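PDB 4E4U: mandalate racemase/muconate lactonizing enzyme from Unidentified, which is of unproven activity but belongs to the mandelate racemase/muconate lactonizing group of the enolase superfamily, and so probably acts on a carboxylate substrate. Local coordinates for residues 42-47 / 87-92; 73-78 / 263-268; 118-123 / 358-363; 129-134 / 163-168; 169-174 / 209-214. All coordinates share one frame; numbering follows the deposited sequence.

How the contacts relate
Contact 1 lies in the N-terminal capping domain; contact 2 ties helix 70-79 of that domain to barrel helix 263-272. The two touch, centres about 14 Å apart, where M90 and M91 meet A77, F74, Y78 and T263. Contact 3 joins the segment leading into the first barrel strand, 125-130, to strand 357-359 beside it. Contacts 4 and 5 follow in series at the barrel mouth, centres about 17 Å apart and linked by D166, which meets H209 and Q211. Contacts 2 and 3 bring distant parts of the sequence together, whereas 4 and 5 join neighbouring barrel units. Contacts 1, 2 and 5 also touch the second subunit, so they lie at a subunit interface.

Contact 1: residues 42-47 / 87-92; sequences SATFGP and DLTMMG
S42 sets its hydroxyl against the first turn of helix 88-109, and this is the tight half of the contact. S42 OG lies 3.4 Å from T89 CA and 3.6 Å from T89 CG2; it reaches them because it points opposite the backbone N (chi1 -171°). One turn further on, G92 has no side chain, and its CA comes within 5.4 Å of S42 CA. The other half is looser and more polar. Here T44 OG1 is 3.9 Å from L88 CD2, while the F45 ring, with T44 CG2 over one of its faces, approaches T89 OG1 obliquely. A water bridges the remaining distance: it lies 2.8 Å from S42 OG, accepts from F45 N at 3.1 Å and donates to T89 OG1 at 2.9 Å. Every touching residue is buried, so this side holds an ordered water within the protein interior. T44 OG1 and T89 OG1 both bond to D87 OD2 of the second subunit. The D87 of this chain returns that grip with OD2, while its OD1 caps the helix by accepting from M90 N (3.0 Å, 171°). The contact thus packs the connection between strand 35-40 and helix 47-61 of the capping domain against the start of helix 88-109: M50 of helix 47-61 packs on S42 and T89, I53 covers F45, and M90 and M91 face helix 70-79.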
# COMPACT_ATOMS: atom_id res chain seq x y z
N SER A 42 20.13 -2.00 32.04
CA SER A 42 21.02 -1.63 30.94
C SER A 42 22.36 -2.31 31.13
O SER A 42 22.99 -2.16 32.17
CB SER A 42 21.23 -0.11 30.93
OG SER A 42 21.93 0.28 29.76
N ALA A 43 22.79 -3.05 30.11
CA ALA A 43 24.06 -3.77 30.21
C ALA A 43 24.90 -3.67 28.94
O ALA A 43 25.77 -4.51 28.71
CB ALA A 43 23.81 -5.24 30.58
N THR A 44 24.65 -2.65 28.13
CA THR A 44 25.55 -2.37 27.01
C THR A 44 26.98 -2.23 27.53
O THR A 44 27.93 -2.77 26.92
CB THR A 44 25.14 -1.08 26.30
OG1 THR A 44 23.76 -1.15 25.94
CG2 THR A 44 25.98 -0.86 25.05
N PHE A 45 27.12 -1.52 28.65
CA PHE A 45 28.40 -1.30 29.32
C PHE A 45 28.31 -1.87 30.72
O PHE A 45 27.22 -1.92 31.30
CB PHE A 45 28.72 0.20 29.42
CG PHE A 45 28.48 0.95 28.15
CD1 PHE A 45 29.21 0.65 27.01
CD2 PHE A 45 27.51 1.94 28.09
CE1 PHE A 45 28.97 1.34 25.82
CE2 PHE A 45 27.27 2.62 26.90
CZ PHE A 45 28.01 2.32 25.76
N GLY A 46 29.46 -2.28 31.27
CA GLY A 46 29.53 -2.87 32.59
C GLY A 46 29.33 -1.89 33.74
O GLY A 46 29.31 -0.68 33.53
N PRO A 47 29.16 -2.41 34.95
CA PRO A 47 28.87 -1.59 36.13
C PRO A 47 29.93 -0.53 36.47
O PRO A 47 29.57 0.48 37.06
CB PRO A 47 28.73 -2.63 37.25
CG PRO A 47 29.39 -3.88 36.72
CD PRO A 47 29.11 -3.85 35.25
N ASP A 87 18.63 6.65 23.06
CA ASP A 87 19.94 6.14 23.45
C ASP A 87 19.66 5.08 24.52
O ASP A 87 19.17 5.40 25.60
CB ASP A 87 20.84 7.26 23.99
CG ASP A 87 22.19 6.74 24.49
OD1 ASP A 87 22.19 5.85 25.38
OD2 ASP A 87 23.25 7.22 24.01
N LEU A 88 19.93 3.83 24.18
CA LEU A 88 19.47 2.70 24.99
C LEU A 88 19.94 2.77 26.46
O LEU A 88 19.16 2.53 27.38
CB LEU A 88 19.92 1.39 24.35
CG LEU A 88 19.42 0.10 25.00
CD1 LEU A 88 17.91 -0.05 24.84
CD2 LEU A 88 20.14 -1.08 24.39
N THR A 89 21.20 3.10 26.68
CA THR A 89 21.70 3.18 28.05
C THR A 89 21.07 4.35 28.78
O THR A 89 20.67 4.22 29.94
CB THR A 89 23.24 3.25 28.10
OG1 THR A 89 23.79 2.04 27.56
CG2 THR A 89 23.74 3.43 29.53
N MET A 90 20.95 5.50 28.11
CA MET A 90 20.33 6.67 28.73
C MET A 90 18.90 6.36 29.13
O MET A 90 18.45 6.75 30.20
CB MET A 90 20.35 7.87 27.79
CG MET A 90 19.55 9.07 28.30
SD MET A 90 20.13 9.72 29.89
CE MET A 90 21.14 11.08 29.32
N MET A 91 18.18 5.64 28.28
CA MET A 91 16.80 5.31 28.60
C MET A 91 16.71 4.38 29.81
O MET A 91 15.82 4.55 30.65
CB MET A 91 16.09 4.73 27.39
CG MET A 91 15.84 5.76 26.29
SD MET A 91 14.74 7.12 26.77
CE MET A 91 15.89 8.40 27.28
N GLY A 92 17.63 3.43 29.94
CA GLY A 92 17.68 2.62 31.14
C GLY A 92 17.93 3.46 32.38
O GLY A 92 17.25 3.31 33.40
O HOH W 1 24.68 0.14 29.54

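Contact 2: residues 73-78 / 263-268; sequences LFRQAY and TKYEFH
Aromatic packing between Y78 and Y265 makes up much of this contact. Their planes lie 21° apart, but the rings are slid so far that they barely overlap, with centroids 5.4 Å apart. What meets is the hydroxyl end of Y78 and the CD2-CE2 side of Y265, approached obliquely: Y78 OH is 3.2 Å from Y265 CD2. Aliphatic contact is carried by the T263 methyl, CG2, which sits at the edge of the F74 ring, 4.0 Å from CZ, and also touches Y78 CE1. M91 of helix 88-109 packs on both F74 and T263. The axes of segments 73-78 and 263-268 come no closer than 13.4 Å and run at 78° to each other, so long side chains span the interval. This is the seam between two domains of the enolase superfamily fold: helix 70-79 belongs to the N-terminal cap, helix 263-272 to the modified TIM barrel. Polar links run along one flank. R75, bent at chi2 and chi3, brings the edge of its guanidinium to the Y265 hydroxyl, the two planes nearly at right angles; the NH1 to OH bond, 3.0 Å, is weak and bent (130°). Y78 CD2 lies over one guanidinium face, offset toward the rim. A water accepts from R75 NH1 at 3.0 Å and from K264 NZ at 2.8 Å, bridging two cationic groups whose NH1 and NZ atoms are 4.8 Å apart. Each has a further partner: K264 NZ forms a salt bridge with E291, and R75 NE donates to A173 O of the second subunit.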
# COMPACT_ATOMS: atom_id res chain seq x y z
N LEU A 73 11.75 15.42 32.98
CA LEU A 73 12.88 14.51 33.14
C LEU A 73 13.10 13.65 31.90
O LEU A 73 14.23 13.56 31.38
CB LEU A 73 12.68 13.62 34.36
CG LEU A 73 13.71 12.51 34.57
CD1 LEU A 73 15.13 13.06 34.65
CD2 LEU A 73 13.34 11.71 35.82
N PHE A 74 12.04 13.02 31.40
CA PHE A 74 12.17 12.20 30.22
C PHE A 74 12.69 13.01 29.03
O PHE A 74 13.63 12.60 28.35
CB PHE A 74 10.86 11.49 29.85
CG PHE A 74 10.97 10.67 28.60
CD1 PHE A 74 11.41 9.36 28.66
CD2 PHE A 74 10.72 11.23 27.36
CE1 PHE A 74 11.56 8.60 27.51
CE2 PHE A 74 10.86 10.49 26.21
CZ PHE A 74 11.29 9.18 26.27
N ARG A 75 12.07 14.17 28.77
CA ARG A 75 12.47 14.97 27.61
C ARG A 75 13.92 15.43 27.72
O ARG A 75 14.63 15.43 26.72
CB ARG A 75 11.54 16.18 27.41
CG ARG A 75 10.10 15.85 27.02
CD ARG A 75 9.98 14.96 25.79
NE ARG A 75 10.69 15.48 24.63
CZ ARG A 75 10.68 14.91 23.43
NH1 ARG A 75 9.96 13.81 23.23
NH2 ARG A 75 11.38 15.43 22.43
N GLN A 76 14.35 15.83 28.91
CA GLN A 76 15.73 16.28 29.06
C GLN A 76 16.71 15.13 28.81
O GLN A 76 17.71 15.30 28.12
CB GLN A 76 15.98 16.87 30.45
CG GLN A 76 15.13 18.09 30.81
CD GLN A 76 15.30 19.26 29.86
OE1 GLN A 76 16.42 19.58 29.43
NE2 GLN A 76 14.20 19.94 29.56
N ALA A 77 16.42 13.97 29.37
CA ALA A 77 17.30 12.82 29.19
C ALA A 77 17.32 12.35 27.73
O ALA A 77 18.38 12.08 27.16
CB ALA A 77 16.88 11.67 30.10
N TYR A 78 16.13 12.25 27.14
CA TYR A 78 15.96 11.83 25.76
C TYR A 78 16.70 12.75 24.78
O TYR A 78 17.13 12.31 23.72
CB TYR A 78 14.46 11.79 25.45
CG TYR A 78 14.08 11.31 24.07
CD1 TYR A 78 14.25 9.98 23.70
CD2 TYR A 78 13.52 12.17 23.14
CE1 TYR A 78 13.88 9.53 22.46
CE2 TYR A 78 13.15 11.73 21.88
CZ TYR A 78 13.34 10.41 21.54
OH TYR A 78 12.98 9.93 20.30
N THR A 263 11.34 3.36 24.65
CA THR A 263 10.49 4.50 24.30
C THR A 263 9.26 4.16 23.47
O THR A 263 9.22 3.17 22.72
CB THR A 263 11.23 5.68 23.59
OG1 THR A 263 11.34 5.43 22.17
CG2 THR A 263 12.59 5.96 24.21
N LYS A 264 8.26 5.03 23.57
CA LYS A 264 7.05 4.91 22.79
C LYS A 264 7.32 4.98 21.29
O LYS A 264 6.56 4.43 20.50
CB LYS A 264 6.06 6.01 23.20
CG LYS A 264 6.59 7.42 23.00
CD LYS A 264 5.75 8.42 23.79
CE LYS A 264 6.36 9.81 23.82
NZ LYS A 264 7.65 9.82 24.59
N TYR A 265 8.39 5.66 20.88
CA TYR A 265 8.69 5.79 19.46
C TYR A 265 9.05 4.45 18.81
O TYR A 265 8.65 4.17 17.69
CB TYR A 265 9.81 6.82 19.25
CG TYR A 265 9.46 8.16 19.84
CD1 TYR A 265 8.50 8.97 19.24
CD2 TYR A 265 10.10 8.63 20.98
CE1 TYR A 265 8.17 10.21 19.78
CE2 TYR A 265 9.78 9.87 21.52
CZ TYR A 265 8.83 10.65 20.92
OH TYR A 265 8.52 11.87 21.46
N GLU A 266 9.79 3.62 19.54
CA GLU A 266 10.15 2.30 19.02
C GLU A 266 8.96 1.35 19.01
O GLU A 266 8.77 0.59 18.06
CB GLU A 266 11.33 1.71 19.79
CG GLU A 266 12.61 2.47 19.55
CD GLU A 266 13.85 1.83 20.16
OE1 GLU A 266 13.77 0.70 20.69
OE2 GLU A 266 14.91 2.48 20.09
N PHE A 267 8.16 1.39 20.07
CA PHE A 267 6.97 0.55 20.10
C PHE A 267 5.94 0.98 19.05
O PHE A 267 5.25 0.14 18.49
CB PHE A 267 6.38 0.47 21.50
CG PHE A 267 7.16 -0.43 22.42
CD1 PHE A 267 6.92 -1.80 22.41
CD2 PHE A 267 8.16 0.08 23.24
CE1 PHE A 267 7.65 -2.64 23.24
CE2 PHE A 267 8.89 -0.76 24.07
CZ PHE A 267 8.64 -2.12 24.07
N HIS A 268 5.85 2.27 18.77
CA HIS A 268 5.01 2.74 17.67
C HIS A 268 5.43 2.11 16.35
O HIS A 268 4.60 1.58 15.61
CB HIS A 268 5.07 4.27 17.58
CG HIS A 268 4.37 4.84 16.39
ND1 HIS A 268 3.01 4.74 16.20
CD2 HIS A 268 4.86 5.51 15.32
CE1 HIS A 268 2.68 5.34 15.06
NE2 HIS A 268 3.79 5.81 14.51
O HOH W 2 7.97 12.52 25.05

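Contact 3: residues 118-123 / 358-363; sequences GGRIHE and IIPSNE
R120 extends away from its backbone (chi1 -177°) and then turns at chi3 (-75°), which carries its guanidinium over to P360 and N362. N362 turns its amide toward it, with CG anti to the carbonyl carbon (chi1 -66°). The segments they join are the lead-in to strand 125-130, which opens the modified TIM barrel of the enolase superfamily fold, and the end of strand 357-359, which pairs antiparallel with it and with 352-354. N362 OD1 lies 2.9 Å from R120 NH2, at the guanidinium edge, and the amide plane is turned steeply against that of the guanidinium. R120 NH1 is held within its own segment: it donates to a lone pair of H122 O, in the carbonyl plane, at 2.8 Å. E123 OE1 is a long 3.7 Å from R120 NH1 and well out of the guanidinium plane, so this salt bridge is one of charge alone. The P360 ring packs against polar atoms: its CD lies 3.5 Å from E123 O and its CG 4.2 Å from R120 NH1, and it rests on I321 and T325 of helix 314-325. Beyond it S361 OG accepts from E363 N, forming an ST turn, while S361 O takes a bond from Y114 OH. A water closes the link between segments, accepting from R120 NH2 at 2.7 Å and donating to P360 O at 2.7 Å.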
# COMPACT_ATOMS: atom_id res chain seq x y z
N GLY A 118 -3.96 5.79 36.81
CA GLY A 118 -5.17 5.25 36.23
C GLY A 118 -6.04 4.51 37.22
O GLY A 118 -7.22 4.28 36.96
N GLY A 119 -5.46 4.11 38.34
CA GLY A 119 -6.22 3.44 39.38
C GLY A 119 -6.24 1.94 39.22
O GLY A 119 -6.11 1.39 38.12
N ARG A 120 -6.42 1.25 40.34
CA ARG A 120 -6.48 -0.20 40.33
C ARG A 120 -7.54 -0.73 39.36
O ARG A 120 -8.67 -0.24 39.32
CB ARG A 120 -6.76 -0.74 41.73
CG ARG A 120 -6.77 -2.26 41.81
CD ARG A 120 -7.30 -2.76 43.14
NE ARG A 120 -6.34 -2.59 44.23
CZ ARG A 120 -5.34 -3.44 44.48
NH1 ARG A 120 -5.15 -4.50 43.70
NH2 ARG A 120 -4.53 -3.23 45.50
N ILE A 121 -7.15 -1.73 38.58
CA ILE A 121 -8.07 -2.53 37.79
C ILE A 121 -8.05 -3.96 38.31
O ILE A 121 -9.09 -4.60 38.46
CB ILE A 121 -7.69 -2.52 36.29
CG1 ILE A 121 -7.87 -1.12 35.73
CG2 ILE A 121 -8.50 -3.55 35.51
CD1 ILE A 121 -7.32 -0.95 34.35
N HIS A 122 -6.85 -4.45 38.62
CA HIS A 122 -6.67 -5.85 38.98
C HIS A 122 -6.44 -6.03 40.47
O HIS A 122 -5.63 -5.32 41.07
CB HIS A 122 -5.49 -6.42 38.21
CG HIS A 122 -5.60 -6.21 36.73
ND1 HIS A 122 -6.48 -6.92 35.95
CD2 HIS A 122 -4.99 -5.33 35.91
CE1 HIS A 122 -6.39 -6.50 34.70
NE2 HIS A 122 -5.49 -5.53 34.65
N GLU A 123 -7.16 -6.97 41.06
CA GLU A 123 -6.92 -7.32 42.45
C GLU A 123 -5.67 -8.18 42.59
O GLU A 123 -4.98 -8.13 43.61
CB GLU A 123 -8.14 -8.03 43.04
CG GLU A 123 -9.40 -7.16 43.07
CD GLU A 123 -9.25 -5.92 43.94
OE1 GLU A 123 -8.38 -5.90 44.83
OE2 GLU A 123 -10.02 -4.96 43.72
N ILE A 358 0.60 -12.50 41.40
CA ILE A 358 1.23 -11.49 42.22
C ILE A 358 0.14 -10.66 42.88
O ILE A 358 -0.83 -10.26 42.22
CB ILE A 358 2.13 -10.59 41.38
CG1 ILE A 358 3.28 -11.42 40.80
CG2 ILE A 358 2.65 -9.42 42.20
CD1 ILE A 358 4.00 -10.75 39.64
N ILE A 359 0.29 -10.40 44.18
CA ILE A 359 -0.66 -9.56 44.90
C ILE A 359 -0.03 -8.18 45.10
O ILE A 359 0.91 -8.05 45.88
CB ILE A 359 -0.98 -10.15 46.29
CG1 ILE A 359 -1.36 -11.63 46.16
CG2 ILE A 359 -2.05 -9.32 46.99
CD1 ILE A 359 -2.54 -11.89 45.26
N PRO A 360 -0.54 -7.15 44.40
CA PRO A 360 0.08 -5.82 44.50
C PRO A 360 0.05 -5.24 45.90
O PRO A 360 -0.91 -5.43 46.65
CB PRO A 360 -0.79 -4.96 43.58
CG PRO A 360 -1.39 -5.94 42.60
CD PRO A 360 -1.63 -7.18 43.41
N SER A 361 1.11 -4.52 46.25
CA SER A 361 1.18 -3.81 47.52
C SER A 361 0.09 -2.74 47.62
O SER A 361 -0.33 -2.18 46.60
CB SER A 361 2.55 -3.15 47.67
OG SER A 361 2.62 -2.36 48.83
N ASN A 362 -0.37 -2.47 48.84
CA ASN A 362 -1.27 -1.36 49.10
C ASN A 362 -0.54 -0.16 49.70
O ASN A 362 -1.15 0.86 50.04
CB ASN A 362 -2.40 -1.80 50.04
CG ASN A 362 -3.30 -2.84 49.40
OD1 ASN A 362 -3.72 -2.69 48.25
ND2 ASN A 362 -3.60 -3.91 50.13
N GLU A 363 0.78 -0.28 49.80
CA GLU A 363 1.60 0.77 50.40
C GLU A 363 1.85 1.92 49.42
O GLU A 363 1.77 1.74 48.21
CB GLU A 363 2.92 0.19 50.90
CG GLU A 363 2.74 -0.71 52.12
CD GLU A 363 1.90 -0.05 53.21
OE1 GLU A 363 2.36 0.96 53.79
OE2 GLU A 363 0.78 -0.54 53.48
O HOH W 3 -3.51 -5.69 46.07

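Contact 4: residues 129-134 / 163-168; sequences TYLYPK and VKFDPA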
# COMPACT_ATOMS: atom_id res chain seq x y z
N THR A 129 6.62 -18.00 35.10
CA THR A 129 8.05 -18.06 35.32
C THR A 129 8.74 -18.88 34.23
O THR A 129 8.14 -19.76 33.61
CB THR A 129 8.40 -18.64 36.71
OG1 THR A 129 9.82 -18.60 36.91
CG2 THR A 129 7.90 -20.08 36.85
N TYR A 130 10.01 -18.56 33.98
CA TYR A 130 10.89 -19.48 33.28
C TYR A 130 10.97 -20.78 34.07
O TYR A 130 10.87 -20.78 35.30
CB TYR A 130 12.30 -18.91 33.18
CG TYR A 130 12.70 -18.36 31.83
CD1 TYR A 130 12.76 -19.17 30.71
CD2 TYR A 130 13.03 -17.02 31.69
CE1 TYR A 130 13.13 -18.67 29.48
CE2 TYR A 130 13.41 -16.51 30.46
CZ TYR A 130 13.45 -17.34 29.36
OH TYR A 130 13.82 -16.82 28.14
N LEU A 131 11.18 -21.88 33.36
CA LEU A 131 11.48 -23.14 33.99
C LEU A 131 12.95 -23.16 34.40
O LEU A 131 13.83 -22.83 33.60
CB LEU A 131 11.19 -24.30 33.04
CG LEU A 131 9.74 -24.38 32.55
CD1 LEU A 131 9.55 -25.52 31.55
CD2 LEU A 131 8.79 -24.54 33.74
N TYR A 132 13.21 -23.53 35.65
CA TYR A 132 14.58 -23.65 36.15
C TYR A 132 14.88 -25.08 36.62
O TYR A 132 15.08 -25.32 37.81
CB TYR A 132 14.82 -22.67 37.30
CG TYR A 132 14.80 -21.21 36.89
CD1 TYR A 132 15.94 -20.59 36.40
CD2 TYR A 132 13.63 -20.46 36.98
CE1 TYR A 132 15.92 -19.26 36.02
CE2 TYR A 132 13.60 -19.14 36.61
CZ TYR A 132 14.74 -18.53 36.13
OH TYR A 132 14.69 -17.21 35.76
N PRO A 133 14.93 -26.03 35.67
CA PRO A 133 15.12 -27.43 36.03
C PRO A 133 16.57 -27.68 36.44
O PRO A 133 17.47 -27.09 35.85
CB PRO A 133 14.81 -28.18 34.72
CG PRO A 133 14.30 -27.13 33.75
CD PRO A 133 14.89 -25.85 34.21
N LYS A 134 16.79 -28.53 37.43
CA LYS A 134 18.14 -28.87 37.84
C LYS A 134 18.49 -30.30 37.46
O LYS A 134 17.67 -31.21 37.60
CB LYS A 134 18.33 -28.68 39.35
CG LYS A 134 18.37 -27.22 39.79
CD LYS A 134 18.73 -27.12 41.27
CE LYS A 134 18.67 -25.67 41.75
NZ LYS A 134 19.01 -25.54 43.20
N VAL A 163 4.18 -21.13 31.66
CA VAL A 163 5.60 -21.39 31.91
C VAL A 163 6.38 -21.06 30.65
O VAL A 163 5.86 -21.20 29.54
CB VAL A 163 5.86 -22.86 32.33
CG1 VAL A 163 5.21 -23.16 33.69
CG2 VAL A 163 5.37 -23.84 31.26
N LYS A 164 7.63 -20.61 30.82
CA LYS A 164 8.46 -20.21 29.69
C LYS A 164 9.76 -21.01 29.62
O LYS A 164 10.31 -21.40 30.65
CB LYS A 164 8.76 -18.71 29.77
CG LYS A 164 9.42 -18.15 28.51
CD LYS A 164 9.21 -16.64 28.38
CE LYS A 164 10.31 -15.86 29.08
NZ LYS A 164 10.18 -14.38 28.88
N PHE A 165 10.25 -21.25 28.41
CA PHE A 165 11.48 -22.02 28.20
C PHE A 165 12.04 -21.66 26.83
O PHE A 165 11.29 -21.26 25.94
CB PHE A 165 11.24 -23.54 28.32
CG PHE A 165 10.05 -24.02 27.54
CD1 PHE A 165 8.77 -23.93 28.07
CD2 PHE A 165 10.21 -24.53 26.26
CE1 PHE A 165 7.67 -24.35 27.33
CE2 PHE A 165 9.12 -24.95 25.52
CZ PHE A 165 7.84 -24.86 26.06
N ASP A 166 13.37 -21.76 26.67
CA ASP A 166 14.01 -21.51 25.38
C ASP A 166 14.95 -22.65 24.99
O ASP A 166 16.11 -22.69 25.40
CB ASP A 166 14.81 -20.19 25.40
CG ASP A 166 15.43 -19.89 24.04
OD1 ASP A 166 15.21 -20.67 23.09
OD2 ASP A 166 16.14 -18.87 23.91
N PRO A 167 14.44 -23.58 24.17
CA PRO A 167 15.24 -24.73 23.72
C PRO A 167 15.96 -24.49 22.39
O PRO A 167 16.46 -25.44 21.78
CB PRO A 167 14.18 -25.83 23.57
CG PRO A 167 12.96 -25.09 23.12
CD PRO A 167 13.04 -23.69 23.73
N ALA A 168 16.03 -23.23 21.95
CA ALA A 168 16.46 -22.93 20.58
C ALA A 168 17.96 -22.66 20.41
O ALA A 168 18.39 -22.19 19.35
CB ALA A 168 15.65 -21.79 20.01
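The Y130 ring is held in an unusual pose, its chi1 (-104°) lying away from any staggered value, and K164 CE lies over one of its faces, offset toward the rim. The lysine chain bends at chi3 (89°), which brings CE 3.7 Å from the ring centroid and 25° off the ring normal, a CH-pi contact, while the backbone of F165 and D166 lies at the ring edge. Beyond the ring, K164 NZ reaches Y128 OH and forms a salt bridge with E233. Backbone bonds hold the strands in parallel register: K164 N donates to T129 O (3.0 Å), and L131 N donates to K164 O (2.9 Å). The same K164 O takes a CA-H...O contact from Y130 CA at 3.3 Å. T129 OG1 donates to Y130 O, in the carbonyl plane, at 2.9 Å. Just after the strand, L131 packs on the V163 side, away from the face that carries Y130 and K164. Its branches divide, CD2 resting 3.7 Å from V163 CB and CD1 3.9 Å from F165 CD1, the leucine and phenylalanine lying side by side. Just past strand 162-165, D166 makes an Asx turn, OD1 accepting from A168 N. Next in sequence to L131, Y132 helps line a pocket occupied by a dimercaptobutanediol molecule, probably from the crystallisation liquor. Strands 125-130 and 162-165 are adjacent barrel strands of a beta-alpha-beta unit: its helix 145-158 covers L131 through C151 and N155, helix 181-198 covers V163 and F165, and strand 203-206 pairs with the far edge of 162-165.

Contact 5: residues 169-174 / 209-214; sequences GPYTAY and HGQMVP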
# COMPACT_ATOMS: atom_id res chain seq x y z
N GLY A 169 18.76 -23.00 21.42
CA GLY A 169 20.21 -22.92 21.27
C GLY A 169 20.76 -21.53 21.48
O GLY A 169 20.03 -20.60 21.81
N PRO A 170 22.07 -21.36 21.28
CA PRO A 170 22.72 -20.08 21.59
C PRO A 170 22.21 -18.92 20.75
O PRO A 170 21.87 -19.06 19.57
CB PRO A 170 24.19 -20.34 21.23
CG PRO A 170 24.35 -21.83 21.37
CD PRO A 170 23.05 -22.38 20.87
N TYR A 171 22.15 -17.76 21.39
CA TYR A 171 21.99 -16.50 20.69
C TYR A 171 23.36 -15.83 20.69
O TYR A 171 24.01 -15.73 21.73
CB TYR A 171 20.93 -15.62 21.35
CG TYR A 171 20.96 -15.59 22.86
CD1 TYR A 171 20.30 -16.56 23.61
CD2 TYR A 171 21.59 -14.56 23.55
CE1 TYR A 171 20.30 -16.52 24.99
CE2 TYR A 171 21.59 -14.51 24.93
CZ TYR A 171 20.95 -15.50 25.64
OH TYR A 171 20.94 -15.47 27.02
N THR A 172 23.81 -15.38 19.52
CA THR A 172 25.20 -14.95 19.39
C THR A 172 25.27 -13.56 18.78
O THR A 172 24.26 -13.02 18.31
CB THR A 172 26.02 -15.89 18.48
OG1 THR A 172 25.82 -15.55 17.11
CG2 THR A 172 25.66 -17.36 18.72
N ALA A 173 26.48 -13.01 18.76
CA ALA A 173 26.74 -11.71 18.15
C ALA A 173 26.41 -11.69 16.66
O ALA A 173 26.28 -10.61 16.09
CB ALA A 173 28.19 -11.30 18.38
N TYR A 174 26.27 -12.86 16.04
CA TYR A 174 26.02 -12.95 14.60
C TYR A 174 24.60 -13.38 14.28
O TYR A 174 24.25 -13.54 13.11
CB TYR A 174 27.04 -13.89 13.95
CG TYR A 174 28.45 -13.44 14.24
CD1 TYR A 174 29.05 -12.43 13.50
CD2 TYR A 174 29.17 -13.99 15.29
CE1 TYR A 174 30.33 -11.98 13.79
CE2 TYR A 174 30.46 -13.55 15.59
CZ TYR A 174 31.03 -12.56 14.84
OH TYR A 174 32.31 -12.12 15.13
N HIS A 209 15.19 -15.88 22.10
CA HIS A 209 16.04 -14.72 22.37
C HIS A 209 16.59 -14.11 21.07
O HIS A 209 17.73 -13.66 21.02
CB HIS A 209 17.23 -15.14 23.25
CG HIS A 209 16.90 -15.42 24.68
ND1 HIS A 209 16.41 -16.63 25.12
CD2 HIS A 209 17.03 -14.64 25.79
CE1 HIS A 209 16.24 -16.58 26.43
NE2 HIS A 209 16.60 -15.39 26.86
N GLY A 210 15.79 -14.10 20.01
CA GLY A 210 16.24 -13.52 18.76
C GLY A 210 17.33 -14.30 18.05
O GLY A 210 18.14 -13.70 17.35
N GLN A 211 17.33 -15.62 18.21
CA GLN A 211 18.36 -16.45 17.57
C GLN A 211 18.28 -16.42 16.05
O GLN A 211 19.29 -16.60 15.38
CB GLN A 211 18.22 -17.92 18.00
CG GLN A 211 18.70 -18.25 19.40
CD GLN A 211 17.60 -18.15 20.43
OE1 GLN A 211 16.63 -17.41 20.26
NE2 GLN A 211 17.75 -18.89 21.53
N MET A 212 17.09 -16.20 15.52
CA MET A 212 16.78 -16.56 14.14
C MET A 212 16.66 -15.41 13.16
O MET A 212 16.27 -14.30 13.52
CB MET A 212 15.45 -17.32 14.12
CG MET A 212 15.55 -18.71 14.71
SD MET A 212 13.99 -19.34 15.29
CE MET A 212 13.85 -18.37 16.78
N VAL A 213 16.99 -15.71 11.91
CA VAL A 213 16.50 -14.89 10.80
C VAL A 213 15.01 -15.25 10.59
O VAL A 213 14.56 -16.32 10.99
CB VAL A 213 17.31 -15.13 9.50
CG1 VAL A 213 18.75 -14.71 9.70
CG2 VAL A 213 17.22 -16.59 9.04
N PRO A 214 14.24 -14.34 9.98
CA PRO A 214 12.80 -14.61 9.84
C PRO A 214 12.45 -15.91 9.13
O PRO A 214 11.49 -16.57 9.53
CB PRO A 214 12.27 -13.40 9.04
CG PRO A 214 13.47 -12.62 8.64
CD PRO A 214 14.60 -12.99 9.54
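Y171 and H209 form an offset stack, rings nearly parallel and centroids 4.6 Å apart. The tyrosine holds CG between its backbone N and carbonyl carbon (chi1 42°), which lays its ring over the histidine. H209 CB makes a CH-pi contact with the face of the Y171 ring, 3.4 Å from Y171 CD1, while Y171 CE1 lies over the imidazole, offset toward its rim. F82 of the second subunit meets both rings. Q211 supplies the polar grip. Its chain is bent at chi2 (91°), off the staggered positions, and the amide is thereby turned toward G169, with Q211 CG 3.3 Å from P170 O. Q211 NE2 donates to G169 O in a straight bond within the amide plane, 2.9 Å and 179°. Q211 OE1 accepts from H209 N at 2.8 Å, so the amide is held at both ends and its flip state fixed. D166 OD2 accepts from both Q211 NE2 and H209 ND1, which probably helps fix the rotation of the imidazole. Both segments are loops following barrel strands, 162-165 and 203-206, and lie at the C-terminal strand ends, the side of the barrel where enolase superfamily members carry their active sites.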